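Local coordinates for MupZ (Pseudomonas fluorescens, PDB 6FXD), which probably acts as an epoxide hydrolase that works with a Rieske oxygenase to build oxygen heterocycles in mupirocin biosynthesis, at residues R22-M27 with H107-E112; G56-G61 with R72-D77. All coordinates share one frame; numbering follows the deposited sequence.

Contact 1 (R22-M27 with H107-E112)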
ATOM      1  N   ARG A  22       4.709   7.338  -6.726  1.00 28.21           N
ATOM      2  CA  ARG A  22       6.083   7.792  -6.560  1.00 28.38           C
ATOM      3  C   ARG A  22       6.190   9.292  -6.306  1.00 26.37           C
ATOM      4  O   ARG A  22       7.290   9.772  -6.028  1.00 25.86           O
ATOM      5  CB  ARG A  22       6.923   7.417  -7.787  1.00 33.29           C
ATOM      6  CG  ARG A  22       6.860   5.931  -8.123  1.00 40.83           C
ATOM      7  CD  ARG A  22       7.571   5.123  -7.059  1.00 50.73           C
ATOM      8  NE  ARG A  22       6.789   3.979  -6.584  1.00 58.60           N
ATOM      9  CZ  ARG A  22       6.904   2.735  -7.047  1.00 60.98           C
ATOM     10  NH1 ARG A  22       7.769   2.458  -8.010  1.00 60.98           N
ATOM     11  NH2 ARG A  22       6.146   1.768  -6.540  1.00 63.26           N
ATOM     12  N   THR A  23       5.078  10.020  -6.392  1.00 24.88           N
ATOM     13  CA  THR A  23       5.072  11.474  -6.261  1.00 24.94           C
ATOM     14  C   THR A  23       5.744  11.915  -4.966  1.00 24.48           C
ATOM     15  O   THR A  23       5.513  11.338  -3.899  1.00 25.80           O
ATOM     16  CB  THR A  23       3.613  11.935  -6.225  1.00 28.34           C
ATOM     17  OG1 THR A  23       2.869  11.211  -7.212  1.00 29.17           O
ATOM     18  CG2 THR A  23       3.497  13.420  -6.497  1.00 29.21           C
ATOM     19  N   CYS A  24       6.574  12.950  -5.063  1.00 24.22           N
ATOM     20  CA  CYS A  24       7.208  13.582  -3.917  1.00 24.83           C
ATOM     21  C   CYS A  24       6.852  15.057  -3.896  1.00 24.86           C
ATOM     22  O   CYS A  24       6.734  15.696  -4.952  1.00 26.01           O
ATOM     23  CB  CYS A  24       8.725  13.447  -3.991  1.00 26.47           C
ATOM     24  SG  CYS A  24       9.279  11.746  -3.830  1.00 28.13           S
ATOM     25  N   MET A  25       6.682  15.609  -2.700  1.00 23.80           N
ATOM     26  CA  MET A  25       6.349  17.018  -2.524  1.00 23.70           C
ATOM     27  C   MET A  25       7.385  17.661  -1.615  1.00 22.93           C
ATOM     28  O   MET A  25       7.704  17.120  -0.551  1.00 26.89           O
ATOM     29  CB  MET A  25       4.958  17.187  -1.912  1.00 23.91           C
ATOM     30  CG  MET A  25       4.520  18.666  -1.788  1.00 26.18           C
ATOM     31  SD  MET A  25       2.874  18.892  -1.033  1.00 27.98           S
ATOM     32  CE  MET A  25       3.132  18.247   0.642  1.00 27.84           C
ATOM     33  N   ALA A  26       7.928  18.800  -2.043  1.00 21.54           N
ATOM     34  CA  ALA A  26       8.848  19.587  -1.238  1.00 21.42           C
ATOM     35  C   ALA A  26       8.162  20.888  -0.854  1.00 19.11           C
ATOM     36  O   ALA A  26       7.431  21.474  -1.661  1.00 20.40           O
ATOM     37  CB  ALA A  26      10.117  19.910  -2.022  1.00 22.24           C
ATOM     38  N   MET A  27       8.373  21.341   0.381  1.00 20.41           N
ATOM     39  CA  MET A  27       7.771  22.585   0.861  1.00 20.25           C
ATOM     40  C   MET A  27       8.789  23.391   1.654  1.00 20.49           C
ATOM     41  O   MET A  27       8.955  23.170   2.863  1.00 21.43           O
ATOM     42  CB  MET A  27       6.545  22.323   1.736  1.00 21.66           C
ATOM     43  CG  MET A  27       5.419  21.581   1.023  1.00 23.52           C
ATOM     44  SD  MET A  27       3.864  21.606   1.901  1.00 23.71           S
ATOM     45  CE  MET A  27       4.337  20.739   3.416  1.00 23.79           C
ATOM     46  N   HIS A 107       7.836  15.239   1.474  1.00 21.90           N
ATOM     47  CA  HIS A 107       6.848  14.184   1.676  1.00 22.38           C
ATOM     48  C   HIS A 107       6.842  13.249   0.480  1.00 24.14           C
ATOM     49  O   HIS A 107       6.879  13.705  -0.664  1.00 24.87           O
ATOM     50  CB  HIS A 107       5.444  14.772   1.802  1.00 23.93           C
ATOM     51  CG  HIS A 107       5.276  15.718   2.948  1.00 25.00           C
ATOM     52  ND1 HIS A 107       4.402  15.470   3.987  1.00 28.09           N
ATOM     53  CD2 HIS A 107       5.865  16.902   3.227  1.00 25.11           C
ATOM     54  CE1 HIS A 107       4.448  16.473   4.847  1.00 27.42           C
ATOM     55  NE2 HIS A 107       5.339  17.347   4.415  1.00 24.88           N
ATOM     56  N   GLY A 108       6.751  11.949   0.744  1.00 22.76           N
ATOM     57  CA  GLY A 108       6.723  10.962  -0.311  1.00 23.08           C
ATOM     58  C   GLY A 108       6.909   9.561   0.234  1.00 23.96           C
ATOM     59  O   GLY A 108       7.129   9.385   1.434  1.00 24.63           O
ATOM     60  N   PRO A 109       6.822   8.547  -0.625  1.00 22.92           N
ATOM     61  CA  PRO A 109       6.979   7.167  -0.143  1.00 24.53           C
ATOM     62  C   PRO A 109       8.420   6.876   0.258  1.00 26.75           C
ATOM     63  O   PRO A 109       9.373   7.508  -0.213  1.00 26.26           O
ATOM     64  CB  PRO A 109       6.555   6.312  -1.342  1.00 24.93           C
ATOM     65  CG  PRO A 109       6.846   7.189  -2.536  1.00 25.95           C
ATOM     66  CD  PRO A 109       6.575   8.606  -2.081  1.00 25.19           C
ATOM     67  N   ARG A 110       8.569   5.883   1.137  1.00 27.22           N
ATOM     68  CA  ARG A 110       9.880   5.588   1.718  1.00 29.15           C
ATOM     69  C   ARG A 110      10.936   5.329   0.645  1.00 27.20           C
ATOM     70  O   ARG A 110      12.064   5.832   0.740  1.00 27.62           O
ATOM     71  CB  ARG A 110       9.774   4.394   2.673  1.00 30.84           C
ATOM     72  CG  ARG A 110      11.128   3.941   3.222  1.00 35.06           C
ATOM     73  CD  ARG A 110      10.988   2.709   4.092  1.00 40.31           C
ATOM     74  NE  ARG A 110      10.121   2.974   5.233  1.00 43.92           N
ATOM     75  CZ  ARG A 110       9.752   2.055   6.120  1.00 47.73           C
ATOM     76  NH1 ARG A 110      10.176   0.805   5.995  1.00 50.64           N
ATOM     77  NH2 ARG A 110       8.958   2.384   7.129  1.00 50.03           N
ATOM     78  N   GLU A 111      10.586   4.562  -0.389  1.00 28.15           N
ATOM     79  CA  GLU A 111      11.569   4.149  -1.385  1.00 30.85           C
ATOM     80  C   GLU A 111      12.084   5.337  -2.189  1.00 28.31           C
ATOM     81  O   GLU A 111      13.239   5.332  -2.635  1.00 30.93           O
ATOM     82  CB  GLU A 111      10.948   3.106  -2.315  1.00 38.03           C
ATOM     83  CG  GLU A 111      11.903   2.511  -3.326  1.00 47.20           C
ATOM     84  CD  GLU A 111      11.329   1.282  -4.002  1.00 55.13           C
ATOM     85  OE1 GLU A 111      10.424   0.655  -3.415  1.00 58.00           O
ATOM     86  OE2 GLU A 111      11.770   0.952  -5.124  1.00 59.88           O
ATOM     87  N   GLU A 112      11.247   6.354  -2.398  1.00 27.73           N
ATOM     88  CA  GLU A 112      11.719   7.552  -3.080  1.00 26.00           C
ATOM     89  C   GLU A 112      12.480   8.470  -2.133  1.00 25.83           C
ATOM     90  O   GLU A 112      13.497   9.061  -2.517  1.00 27.34           O
ATOM     91  CB  GLU A 112      10.543   8.288  -3.726  1.00 27.95           C
ATOM     92  CG  GLU A 112       9.861   7.522  -4.853  1.00 30.34           C
ATOM     93  CD  GLU A 112      10.788   7.259  -6.027  1.00 33.83           C
ATOM     94  OE1 GLU A 112      11.309   8.237  -6.594  1.00 33.20           O
ATOM     95  OE2 GLU A 112      11.015   6.079  -6.379  1.00 36.12           O
TER

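Contact 2 (G56-G61 with R72-D77)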
ATOM      1  N   GLY A  56       9.629  16.660 -14.991  1.00 27.02           N
ATOM      2  CA  GLY A  56       9.240  16.006 -13.765  1.00 26.40           C
ATOM      3  C   GLY A  56       8.437  16.846 -12.799  1.00 25.69           C
ATOM      4  O   GLY A  56       7.990  16.333 -11.770  1.00 27.37           O
ATOM      5  N   CYS A  57       8.231  18.129 -13.075  1.00 23.94           N
ATOM      6  CA  CYS A  57       7.500  18.998 -12.161  1.00 22.70           C
ATOM      7  C   CYS A  57       6.019  19.028 -12.534  1.00 24.12           C
ATOM      8  O   CYS A  57       5.664  19.391 -13.658  1.00 26.13           O
ATOM      9  CB  CYS A  57       8.082  20.412 -12.137  1.00 25.63           C
ATOM     10  SG  CYS A  57       7.183  21.458 -10.948  1.00 28.07           S
ATOM     11  N   LEU A  58       5.163  18.631 -11.592  1.00 22.74           N
ATOM     12  CA  LEU A  58       3.720  18.599 -11.799  1.00 22.38           C
ATOM     13  C   LEU A  58       2.999  19.819 -11.245  1.00 22.93           C
ATOM     14  O   LEU A  58       1.923  20.166 -11.745  1.00 24.68           O
ATOM     15  CB  LEU A  58       3.132  17.345 -11.145  1.00 25.43           C
ATOM     16  CG  LEU A  58       3.781  16.017 -11.541  1.00 28.60           C
ATOM     17  CD1 LEU A  58       3.197  14.865 -10.715  1.00 29.46           C
ATOM     18  CD2 LEU A  58       3.629  15.747 -13.030  1.00 31.80           C
ATOM     19  N   TYR A  59       3.533  20.444 -10.198  1.00 21.61           N
ATOM     20  CA  TYR A  59       2.906  21.605  -9.585  1.00 22.15           C
ATOM     21  C   TYR A  59       3.997  22.423  -8.912  1.00 20.16           C
ATOM     22  O   TYR A  59       4.892  21.862  -8.285  1.00 21.04           O
ATOM     23  CB  TYR A  59       1.907  21.157  -8.520  1.00 22.86           C
ATOM     24  CG  TYR A  59       1.054  22.258  -7.955  1.00 24.34           C
ATOM     25  CD1 TYR A  59       1.501  23.034  -6.888  1.00 25.01           C
ATOM     26  CD2 TYR A  59      -0.221  22.500  -8.455  1.00 26.11           C
ATOM     27  CE1 TYR A  59       0.722  24.042  -6.357  1.00 24.81           C
ATOM     28  CE2 TYR A  59      -1.009  23.498  -7.925  1.00 27.44           C
ATOM     29  CZ  TYR A  59      -0.537  24.265  -6.877  1.00 27.97           C
ATOM     30  OH  TYR A  59      -1.320  25.264  -6.351  1.00 30.86           O
ATOM     31  N   TYR A  60       3.921  23.748  -9.042  1.00 21.09           N
ATOM     32  CA  TYR A  60       4.922  24.619  -8.424  1.00 20.76           C
ATOM     33  C   TYR A  60       4.225  25.950  -8.156  1.00 20.94           C
ATOM     34  O   TYR A  60       3.960  26.710  -9.099  1.00 23.89           O
ATOM     35  CB  TYR A  60       6.108  24.793  -9.363  1.00 21.11           C
ATOM     36  CG  TYR A  60       7.318  25.480  -8.781  1.00 20.39           C
ATOM     37  CD1 TYR A  60       8.221  24.795  -7.964  1.00 21.37           C
ATOM     38  CD2 TYR A  60       7.589  26.809  -9.093  1.00 21.66           C
ATOM     39  CE1 TYR A  60       9.359  25.432  -7.474  1.00 21.50           C
ATOM     40  CE2 TYR A  60       8.695  27.448  -8.592  1.00 22.30           C
ATOM     41  CZ  TYR A  60       9.585  26.767  -7.797  1.00 21.91           C
ATOM     42  OH  TYR A  60      10.681  27.449  -7.325  1.00 25.25           O
ATOM     43  N   GLY A  61       3.931  26.245  -6.898  1.00 20.28           N
ATOM     44  CA  GLY A  61       3.156  27.432  -6.575  1.00 21.41           C
ATOM     45  C   GLY A  61       3.569  28.070  -5.265  1.00 19.67           C
ATOM     46  O   GLY A  61       3.870  27.377  -4.287  1.00 21.73           O
ATOM     47  N   ARG A  72       4.841  25.162  -2.774  1.00 19.51           N
ATOM     48  CA  ARG A  72       4.377  23.776  -2.859  1.00 20.49           C
ATOM     49  C   ARG A  72       4.932  23.221  -4.167  1.00 20.00           C
ATOM     50  O   ARG A  72       4.572  23.700  -5.245  1.00 20.87           O
ATOM     51  CB  ARG A  72       2.849  23.728  -2.851  1.00 22.34           C
ATOM     52  CG  ARG A  72       2.280  22.306  -2.685  1.00 25.09           C
ATOM     53  CD  ARG A  72       0.831  22.152  -3.142  1.00 27.53           C
ATOM     54  NE  ARG A  72       0.007  23.230  -2.605  1.00 28.20           N
ATOM     55  CZ  ARG A  72      -1.279  23.421  -2.892  1.00 30.69           C
ATOM     56  NH1 ARG A  72      -1.917  22.599  -3.715  1.00 32.75           N
ATOM     57  NH2 ARG A  72      -1.925  24.448  -2.360  1.00 29.37           N
ATOM     58  N   GLU A  73       5.844  22.255  -4.076  1.00 19.44           N
ATOM     59  CA  GLU A  73       6.534  21.694  -5.227  1.00 20.07           C
ATOM     60  C   GLU A  73       6.185  20.218  -5.305  1.00 20.08           C
ATOM     61  O   GLU A  73       6.509  19.462  -4.390  1.00 23.05           O
ATOM     62  CB  GLU A  73       8.040  21.856  -5.053  1.00 21.16           C
ATOM     63  CG  GLU A  73       8.463  23.210  -4.481  1.00 23.09           C
ATOM     64  CD  GLU A  73       9.967  23.382  -4.351  1.00 26.14           C
ATOM     65  OE1 GLU A  73      10.715  22.464  -4.758  1.00 29.19           O
ATOM     66  OE2 GLU A  73      10.393  24.434  -3.823  1.00 28.18           O
ATOM     67  N   VAL A  74       5.555  19.801  -6.393  1.00 19.81           N
ATOM     68  CA  VAL A  74       5.134  18.414  -6.567  1.00 20.29           C
ATOM     69  C   VAL A  74       5.858  17.845  -7.777  1.00 19.00           C
ATOM     70  O   VAL A  74       5.775  18.415  -8.874  1.00 21.72           O
ATOM     71  CB  VAL A  74       3.607  18.296  -6.712  1.00 23.33           C
ATOM     72  CG1 VAL A  74       3.222  16.831  -6.816  1.00 23.88           C
ATOM     73  CG2 VAL A  74       2.906  18.967  -5.517  1.00 22.78           C
ATOM     74  N   TYR A  75       6.561  16.724  -7.585  1.00 21.24           N
ATOM     75  CA  TYR A  75       7.362  16.102  -8.627  1.00 22.64           C
ATOM     76  C   TYR A  75       6.892  14.673  -8.845  1.00 22.15           C
ATOM     77  O   TYR A  75       6.408  14.022  -7.921  1.00 23.85           O
ATOM     78  CB  TYR A  75       8.859  16.098  -8.254  1.00 22.89           C
ATOM     79  CG  TYR A  75       9.359  17.498  -7.980  1.00 26.10           C
ATOM     80  CD1 TYR A  75       9.720  18.348  -9.025  1.00 27.60           C
ATOM     81  CD2 TYR A  75       9.422  17.992  -6.683  1.00 26.88           C
ATOM     82  CE1 TYR A  75      10.141  19.643  -8.780  1.00 27.76           C
ATOM     83  CE2 TYR A  75       9.835  19.280  -6.428  1.00 27.77           C
ATOM     84  CZ  TYR A  75      10.213  20.104  -7.475  1.00 28.16           C
ATOM     85  OH  TYR A  75      10.625  21.389  -7.219  1.00 29.43           O
ATOM     86  N   SER A  76       7.040  14.177 -10.072  1.00 24.40           N
ATOM     87  CA  SER A  76       6.520  12.843 -10.358  1.00 26.19           C
ATOM     88  C   SER A  76       7.279  11.742  -9.621  1.00 27.16           C
ATOM     89  O   SER A  76       6.725  10.649  -9.441  1.00 28.84           O
ATOM     90  CB  SER A  76       6.455  12.591 -11.866  1.00 31.31           C
ATOM     91  OG  SER A  76       7.724  12.756 -12.455  1.00 36.52           O
ATOM     92  N   ASP A  77       8.527  11.991  -9.224  1.00 25.80           N
ATOM     93  CA  ASP A  77       9.314  11.046  -8.434  1.00 27.19           C
ATOM     94  C   ASP A  77      10.495  11.797  -7.822  1.00 25.73           C
ATOM     95  O   ASP A  77      10.658  13.003  -8.026  1.00 26.19           O
ATOM     96  CB  ASP A  77       9.749   9.836  -9.273  1.00 29.80           C
ATOM     97  CG  ASP A  77      10.561  10.223 -10.511  1.00 33.55           C
ATOM     98  OD1 ASP A  77      11.124  11.336 -10.561  1.00 33.06           O
ATOM     99  OD2 ASP A  77      10.652   9.390 -11.435  1.00 38.02           O
TER
HETATM  100  O   HOH W   1      12.258  25.934  -5.415  1.00 40.72           O

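Contact 1 (R22-M27 with H107-E112)
Met25 and His107 form an antiparallel hydrogen-bonded pair that shows how one residue pair can join two strands by backbone and side chain alike. Met25 N donates to His107 O at 2.8 Å, in the carbonyl plane, and His107 N returns a nearly straight bond (171°) to Met25 O. A CA-H...O contact from Cys24 CA reaches the same His107 O at 3.3 Å. On the sheet face that bears both side chains, Met25 CG stands anti to the backbone N (chi1 -176°) and the terminal bend lays CE over one face of the imidazole, 4.2 Å from its centroid, a CH-pi contact. Met27 CE comes obliquely to His107 NE2 at 3.7 Å, a nitrogen hydrogen-bonded to Glu105 OE1. Replacing His107 by an alanine is likely to strip both methionine methyls of their ring and leave Glu105 and Ser63 of the second subunit without their imidazole partner. Beyond the pair, Cys24 SG packs on Glu112 CB at 3.7 Å, and Arg22 CD lies 3.6 Å from Glu112 OE2, whose salt-bridge partner is Lys115; Glu112 OE1 accepts from Ala78 N. Strand 24-31 lies between strands 68-75 and 100-108, Pro109 sits at the N-cap position right before helix 110-113, and Phe128 of strand 126-135 stacks on the His107 ring.

Contact 2 (G56-G61 with R72-D77)
Strands 57-65 and 68-75 form a beta hairpin with a classic bulge; the axes of 57-61 and 72-75 come within 4.6 Å and run almost exactly antiparallel. At the bulge Leu58 and Tyr59 both face Val74: Leu58 N donates to Val74 O at 2.8 Å, and Tyr59 N adds a weak bond to the same oxygen. Val74 N answers to Tyr59 O with an angle of 171° at its hydrogen. Two bonds then pair Gly61 with Arg72, and at the other end Ser76 N reaches Gly56 O at 2.9 Å.

The extra residue shifts the register by one, and Cys57-Tyr75 and Tyr60-Glu73 fall on one face of the hairpin, Tyr59-Val74 and Arg72 on the other. On the latter, Tyr59 CB rests against Val74 CB at 3.8 Å, and Arg72 bends at chi3 (-47°) to bring its guanidinium nearly parallel to the phenol ring, 11° between planes, with Tyr59 OH over one guanidinium face, offset toward its rim. Arg72 CD touches Tyr59 CE1 at 3.7 Å, while NH1 bonds Ala141 O of the second subunit. Arg72 O meets the Tyr59 ring at its edge.

On the opposite face, within 72-77, Tyr75 OH donates to Glu73 OE1 at 2.7 Å, arriving from above the carboxylate plane, and a water gives a hydrogen bond to OE2 while also bonding Tyr60 OH. Both carboxylate oxygens of this buried side chain are thus engaged. Tyr60 lies alongside Glu73, CE1 to CD 3.8 Å, and Cys57 SG approaches the Tyr75 ring obliquely, a sulfur-aromatic contact. His84 of helix 78-94 meets the rings of Tyr60 and Tyr75, and Phe47 and Ile48 of helix 37-51 pack on Tyr60.

Overall arrangement
The two contacts share one mixed sheet, and together they illustrate how a central strand ties together pairings distant and near in sequence. Contact 1 joins segments 80 residues apart; contact 2, a local hairpin, lies within the intervening chain. Their centres are about 10 Å apart, and strands 24-31 and 68-75 bring them into direct touch: Ala26 N lies 2.8 Å from Glu73 O and Cys24 O 2.8 Å from Tyr75 N, both probable hydrogen bonds. Met25 CG also packs against Glu73 O. Both contacts reach the second subunit, where the edge strand of contact 2 pairs antiparallel with a strand of that chain and extends the sheet.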